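Local coordinates for protein cyclopenase asqI (Emericella nidulans, PDB 5YY3) that catalyses the zinc-dependent ring contraction of 4'-methoxycyclopenin to 4'-methoxyviridicatin, with release of methyl isocyanate, in the biosynthesis of aspoquinolone mycotoxins, at residues M221-E226 and S506-D511; L493-E498 and M571-F576. All coordinates share one frame; numbering follows the deposited sequence.

Contact 1: residues M221-E226 and S506-D511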
loop_
_atom_site.group_PDB
_atom_site.type_symbol
_atom_site.label_atom_id
_atom_site.label_comp_id
_atom_site.label_asym_id
_atom_site.label_seq_id
_atom_site.Cartn_x
_atom_site.Cartn_y
_atom_site.Cartn_z
ATOM N N MET A 221 -20.369 4.775 -19.982
ATOM C CA MET A 221 -19.331 5.431 -19.178
ATOM C C MET A 221 -18.990 4.612 -17.911
ATOM O O MET A 221 -17.838 4.596 -17.491
ATOM C CB MET A 221 -19.676 6.906 -18.818
ATOM C CG MET A 221 -21.071 7.286 -18.409
ATOM S SD MET A 221 -21.301 9.106 -18.547
ATOM C CE MET A 221 -20.760 9.316 -20.236
ATOM N N VAL A 222 -19.953 3.897 -17.343
ATOM C CA VAL A 222 -19.667 2.961 -16.248
ATOM C C VAL A 222 -18.704 1.821 -16.671
ATOM O O VAL A 222 -17.751 1.501 -15.942
ATOM C CB VAL A 222 -20.983 2.367 -15.701
ATOM C CG1 VAL A 222 -20.739 1.087 -14.875
ATOM C CG2 VAL A 222 -21.717 3.431 -14.880
ATOM N N ALA A 223 -18.938 1.206 -17.831
ATOM C CA ALA A 223 -18.025 0.166 -18.321
ATOM C C ALA A 223 -16.592 0.698 -18.476
ATOM O O ALA A 223 -15.626 0.043 -18.112
ATOM C CB ALA A 223 -18.528 -0.402 -19.648
ATOM N N ARG A 224 -16.456 1.904 -19.007
ATOM C CA ARG A 224 -15.153 2.530 -19.126
ATOM C C ARG A 224 -14.520 2.878 -17.752
ATOM O O ARG A 224 -13.334 2.607 -17.515
ATOM C CB ARG A 224 -15.265 3.782 -19.995
ATOM C CG ARG A 224 -15.518 3.490 -21.479
ATOM C CD ARG A 224 -15.513 4.783 -22.278
ATOM N NE ARG A 224 -15.701 4.563 -23.709
ATOM C CZ ARG A 224 -14.704 4.416 -24.573
ATOM N NH1 ARG A 224 -13.446 4.450 -24.146
ATOM N NH2 ARG A 224 -14.956 4.213 -25.856
ATOM N N TYR A 225 -15.305 3.488 -16.864
ATOM C CA TYR A 225 -14.842 3.801 -15.517
ATOM C C TYR A 225 -14.390 2.559 -14.751
ATOM O O TYR A 225 -13.367 2.570 -14.053
ATOM C CB TYR A 225 -15.941 4.480 -14.722
ATOM C CG TYR A 225 -15.495 4.981 -13.354
ATOM C CD1 TYR A 225 -14.506 5.953 -13.242
ATOM C CD2 TYR A 225 -16.069 4.485 -12.179
ATOM C CE1 TYR A 225 -14.106 6.438 -11.996
ATOM C CE2 TYR A 225 -15.676 4.966 -10.919
ATOM C CZ TYR A 225 -14.684 5.940 -10.844
ATOM O OH TYR A 225 -14.270 6.450 -9.629
ATOM N N GLU A 226 -15.167 1.492 -14.874
ATOM C CA GLU A 226 -14.858 0.271 -14.159
ATOM C C GLU A 226 -13.629 -0.375 -14.765
ATOM O O GLU A 226 -12.766 -0.867 -14.046
ATOM C CB GLU A 226 -16.049 -0.679 -14.182
ATOM C CG GLU A 226 -17.118 -0.291 -13.173
ATOM C CD GLU A 226 -17.948 -1.477 -12.726
ATOM O OE1 GLU A 226 -18.572 -2.134 -13.587
ATOM O OE2 GLU A 226 -17.983 -1.758 -11.512
ATOM N N SER A 506 -19.895 -4.979 -20.165
ATOM C CA SER A 506 -18.506 -4.564 -19.998
ATOM C C SER A 506 -17.856 -4.240 -21.335
ATOM O O SER A 506 -16.740 -3.711 -21.377
ATOM C CB SER A 506 -17.703 -5.637 -19.277
ATOM O OG SER A 506 -18.066 -5.692 -17.902
ATOM N N TRP A 507 -18.548 -4.546 -22.427
ATOM C CA TRP A 507 -18.004 -4.240 -23.724
ATOM C C TRP A 507 -18.123 -2.753 -24.000
ATOM O O TRP A 507 -19.194 -2.158 -23.851
ATOM C CB TRP A 507 -18.689 -5.078 -24.804
ATOM C CG TRP A 507 -18.169 -6.460 -24.784
ATOM C CD1 TRP A 507 -18.641 -7.510 -24.035
ATOM C CD2 TRP A 507 -17.033 -6.960 -25.505
ATOM N NE1 TRP A 507 -17.880 -8.635 -24.265
ATOM C CE2 TRP A 507 -16.887 -8.323 -25.164
ATOM C CE3 TRP A 507 -16.136 -6.392 -26.419
ATOM C CZ2 TRP A 507 -15.878 -9.124 -25.698
ATOM C CZ3 TRP A 507 -15.123 -7.195 -26.950
ATOM C CH2 TRP A 507 -15.005 -8.543 -26.588
ATOM N N ILE A 508 -16.993 -2.174 -24.385
ATOM C CA ILE A 508 -16.849 -0.753 -24.679
ATOM C C ILE A 508 -16.894 -0.497 -26.195
ATOM O O ILE A 508 -16.109 -1.087 -26.947
ATOM C CB ILE A 508 -15.513 -0.229 -24.137
ATOM C CG1 ILE A 508 -15.446 -0.367 -22.614
ATOM C CG2 ILE A 508 -15.255 1.191 -24.612
ATOM C CD1 ILE A 508 -14.066 -0.062 -22.042
ATOM N N GLU A 509 -17.794 0.379 -26.646
ATOM C CA GLU A 509 -17.908 0.667 -28.065
ATOM C C GLU A 509 -16.773 1.572 -28.516
ATOM O O GLU A 509 -16.511 2.598 -27.902
ATOM C CB GLU A 509 -19.263 1.309 -28.401
ATOM C CG GLU A 509 -19.545 1.336 -29.926
ATOM C CD GLU A 509 -20.726 2.215 -30.320
ATOM O OE1 GLU A 509 -21.389 2.738 -29.411
ATOM O OE2 GLU A 509 -20.985 2.398 -31.540
ATOM N N MET A 510 -16.113 1.196 -29.606
ATOM C CA MET A 510 -14.942 1.919 -30.084
ATOM C C MET A 510 -15.156 2.517 -31.475
ATOM O O MET A 510 -14.495 3.495 -31.861
ATOM C CB MET A 510 -13.727 0.986 -30.088
ATOM C CG MET A 510 -13.308 0.539 -28.674
ATOM S SD MET A 510 -12.820 1.955 -27.649
ATOM C CE MET A 510 -11.246 2.344 -28.416
ATOM N N ASP A 511 -16.088 1.940 -32.227
ATOM C CA ASP A 511 -16.323 2.415 -33.587
ATOM C C ASP A 511 -17.510 1.737 -34.241
ATOM O O ASP A 511 -17.904 0.625 -33.867
ATOM C CB ASP A 511 -15.088 2.195 -34.465
ATOM C CG ASP A 511 -14.965 3.233 -35.569
ATOM O OD1 ASP A 511 -15.913 4.035 -35.749
ATOM O OD2 ASP A 511 -13.919 3.247 -36.252
#

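Contact 2: residues L493-E498 and M571-F576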
loop_
_atom_site.group_PDB
_atom_site.type_symbol
_atom_site.label_atom_id
_atom_site.label_comp_id
_atom_site.label_asym_id
_atom_site.label_seq_id
_atom_site.Cartn_x
_atom_site.Cartn_y
_atom_site.Cartn_z
ATOM N N LEU A 493 -17.281 -2.156 -33.859
ATOM C CA LEU A 493 -16.110 -2.526 -33.068
ATOM C C LEU A 493 -16.270 -2.230 -31.568
ATOM O O LEU A 493 -16.594 -1.101 -31.170
ATOM C CB LEU A 493 -14.870 -1.798 -33.591
ATOM C CG LEU A 493 -13.605 -1.919 -32.735
ATOM C CD1 LEU A 493 -12.990 -3.285 -32.841
ATOM C CD2 LEU A 493 -12.599 -0.841 -33.083
ATOM N N PHE A 494 -16.024 -3.261 -30.759
ATOM C CA PHE A 494 -16.036 -3.180 -29.308
ATOM C C PHE A 494 -14.743 -3.763 -28.725
ATOM O O PHE A 494 -14.120 -4.657 -29.326
ATOM C CB PHE A 494 -17.233 -3.940 -28.727
ATOM C CG PHE A 494 -18.580 -3.310 -29.009
ATOM C CD1 PHE A 494 -19.213 -3.501 -30.233
ATOM C CD2 PHE A 494 -19.242 -2.581 -28.019
ATOM C CE1 PHE A 494 -20.463 -2.945 -30.488
ATOM C CE2 PHE A 494 -20.496 -2.025 -28.257
ATOM C CZ PHE A 494 -21.113 -2.205 -29.497
ATOM N N ILE A 495 -14.338 -3.266 -27.556
ATOM C CA ILE A 495 -13.273 -3.900 -26.783
ATOM C C ILE A 495 -13.731 -4.164 -25.356
ATOM O O ILE A 495 -14.694 -3.572 -24.870
ATOM C CB ILE A 495 -11.982 -3.053 -26.740
ATOM C CG1 ILE A 495 -12.209 -1.755 -25.937
ATOM C CG2 ILE A 495 -11.438 -2.813 -28.172
ATOM C CD1 ILE A 495 -10.971 -0.859 -25.841
ATOM N N ALA A 496 -13.024 -5.066 -24.689
ATOM C CA ALA A 496 -13.331 -5.437 -23.325
ATOM C C ALA A 496 -12.054 -5.919 -22.656
ATOM O O ALA A 496 -11.255 -6.619 -23.277
ATOM C CB ALA A 496 -14.396 -6.503 -23.284
ATOM N N ALA A 497 -11.840 -5.494 -21.414
ATOM C CA ALA A 497 -10.804 -6.086 -20.575
ATOM C C ALA A 497 -11.016 -7.595 -20.579
ATOM O O ALA A 497 -12.145 -8.060 -20.397
ATOM C CB ALA A 497 -10.865 -5.517 -19.133
ATOM N N GLU A 498 -9.949 -8.357 -20.798
ATOM C CA GLU A 498 -10.082 -9.810 -20.923
ATOM C C GLU A 498 -10.852 -10.467 -19.758
ATOM O O GLU A 498 -11.576 -11.436 -19.965
ATOM C CB GLU A 498 -8.704 -10.453 -21.063
ATOM C CG GLU A 498 -8.761 -11.925 -21.508
ATOM C CD GLU A 498 -7.386 -12.513 -21.853
ATOM O OE1 GLU A 498 -6.628 -11.866 -22.608
ATOM O OE2 GLU A 498 -7.063 -13.624 -21.376
ATOM N N MET A 571 -1.671 -4.592 -20.685
ATOM C CA MET A 571 -2.873 -5.253 -20.189
ATOM C C MET A 571 -3.649 -5.896 -21.328
ATOM O O MET A 571 -3.858 -5.279 -22.371
ATOM C CB MET A 571 -3.744 -4.255 -19.437
ATOM C CG MET A 571 -5.036 -4.822 -18.882
ATOM S SD MET A 571 -5.905 -3.542 -17.962
ATOM C CE MET A 571 -7.483 -4.334 -17.596
ATOM N N PRO A 572 -4.072 -7.151 -21.139
ATOM C CA PRO A 572 -4.764 -7.839 -22.238
ATOM C C PRO A 572 -6.223 -7.411 -22.404
ATOM O O PRO A 572 -6.993 -7.379 -21.448
ATOM C CB PRO A 572 -4.650 -9.328 -21.854
ATOM C CG PRO A 572 -4.399 -9.339 -20.396
ATOM C CD PRO A 572 -3.667 -8.068 -20.058
ATOM N N PHE A 573 -6.581 -7.066 -23.640
ATOM C CA PHE A 573 -7.962 -6.754 -23.996
ATOM C C PHE A 573 -8.395 -7.626 -25.163
ATOM O O PHE A 573 -7.568 -8.230 -25.833
ATOM C CB PHE A 573 -8.117 -5.278 -24.362
ATOM C CG PHE A 573 -8.153 -4.355 -23.177
ATOM C CD1 PHE A 573 -7.020 -4.163 -22.394
ATOM C CD2 PHE A 573 -9.310 -3.655 -22.861
ATOM C CE1 PHE A 573 -7.038 -3.301 -21.299
ATOM C CE2 PHE A 573 -9.337 -2.796 -21.769
ATOM C CZ PHE A 573 -8.185 -2.621 -20.978
ATOM N N VAL A 574 -9.692 -7.697 -25.413
ATOM C CA VAL A 574 -10.177 -8.399 -26.591
ATOM C C VAL A 574 -10.911 -7.418 -27.498
ATOM O O VAL A 574 -11.692 -6.589 -27.018
ATOM C CB VAL A 574 -11.112 -9.565 -26.212
ATOM C CG1 VAL A 574 -11.716 -10.204 -27.464
ATOM C CG2 VAL A 574 -10.355 -10.597 -25.382
ATOM N N ALA A 575 -10.632 -7.485 -28.794
ATOM C CA ALA A 575 -11.363 -6.697 -29.775
ATOM C C ALA A 575 -12.399 -7.575 -30.444
ATOM O O ALA A 575 -12.146 -8.738 -30.719
ATOM C CB ALA A 575 -10.437 -6.101 -30.801
ATOM N N PHE A 576 -13.570 -7.001 -30.688
ATOM C CA PHE A 576 -14.702 -7.708 -31.255
ATOM C C PHE A 576 -15.239 -6.884 -32.415
ATOM O O PHE A 576 -15.380 -5.663 -32.303
ATOM C CB PHE A 576 -15.777 -7.933 -30.179
ATOM C CG PHE A 576 -17.150 -8.227 -30.720
ATOM C CD1 PHE A 576 -18.021 -7.194 -31.043
ATOM C CD2 PHE A 576 -17.589 -9.533 -30.859
ATOM C CE1 PHE A 576 -19.285 -7.454 -31.510
ATOM C CE2 PHE A 576 -18.864 -9.803 -31.332
ATOM C CZ PHE A 576 -19.709 -8.767 -31.660
#

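Contact 1: residues M221-E226 and S506-D511
Ala223 meets Ser506 where the helix comes nearest to segment 506-511, the two CA atoms being 5.0 Å apart. Its methyl faces the turn that leads into strand 508-511, with Ala223 CB 4.1 Å from Ser506 O; a side chain this small suits a place where the two backbones come so close. The same methyl also looks onto the flank of Ile508, CB to CG1 being 4.3 Å. Ser506 meets the helix through its backbone, while its hydroxyl is hydrogen-bonded to Asp503.

Arg224, next along the helix, gives the larger share of the helix side. Its chain runs straight from CG to NE, with CG beside the backbone N and anti to the carbonyl carbon (chi1 -71°), and so reaches past Ile508 toward the following residues of the strand. Ile508 crosses beneath it at a slant: CD1 is 3.9 Å from Arg224 CG, while CG2 sits over the centre of one guanidinium face, 3.3 Å from Arg224 CZ. A branched side chain fits here because CD1 rests on the aliphatic stem, while CG2 spans the stem and the flat cation. Near the guanidinium plane, at its edge, Glu509 O is 3.0 Å from Arg224 NH2. The sulfur of Met510 approaches the same nitrogen obliquely, SD to NH2 being 3.6 Å, in a chain bent back at chi2 and chi3. The other terminal nitrogen, NH1, is hydrogen-bonded to Met562 O, giving this buried cation a polar partner.

Helix 221-226 and strand 508-511 cross steeply, at 102° between their directions. Helix 210-231 also carries the zinc ligand His218, so the contact seats a metal-site helix of the hemocyanin-like alpha-helical domain against strand 508-517 of the Ig-like beta domain.

Contact 2: residues L493-E498 and M571-F576
Strands 493-497 and 571-576 run antiparallel, at 161° between their directions, with Phe494 opposite Phe576 and Ala496 opposite Val574 as hydrogen-bonded pairs. Each pair exchanges two N-H...O bonds; the tightest is Phe576 N to Phe494 O at 2.8 Å, and the most bent is Ala496 N to Val574 O, 142° at the hydrogen.

Phe494 and Phe576 lie side by side on one face of the sheet, pointing the same way, and Phe494 CD1 lies at the edge of the Phe576 ring, 4.0 Å from its CD1. Phe606 packs edge-to-face on both rings. The opposite face carries Ile495 and Ala575, a bulky and a small residue in the close-set non-hydrogen-bonded pair, their CG2 and CB atoms in van der Waals contact.

Phe573 lays one ring face against the backbone of Ala497, whose CA stands 4.0 Å from the ring centroid in a CH-pi contact. Alanine leaves the ring room to lie this close, and its CB also meets the terminal methyl of Met571. Farther along, Glu498 N bonds to Pro572 O over 3.2 Å; proline, which has no N-H to give, serves here as acceptor. Partly exposed, the Glu498 side chain is extended beyond CG, crosses Pro572 at about a right angle and sets OE1 3.3 Å from Pro572 CB.

Five backbone hydrogen bonds thus join the segments, and other backbone groups, such as those of Ile495 and Phe573, pair with the flanking strands, while the side chains add apolar and aromatic cover; the one carboxylate sits at the partly exposed end.

The centres of the two contacts are about 10 Å apart, and their segments alternate along the chain: 221-226, 493-498, 506-511, 571-576. Strands 487-497 and 508-517 are consecutive antiparallel neighbours, joined where Ile508 N lies 2.7 Å from Ile495 O, so contact 1 and contact 2 engage adjoining strands of one mixed sheet. Between them Trp507 packs against Phe576 and Ile495. Met510 and Asp511 both face Leu493 in a classic beta bulge. Contact 2 belongs wholly to the Ig-like domain, whereas contact 1 ties that domain to helix 210-231; a continuous path of packing therefore runs from the sheet to the zinc-bearing helical domain.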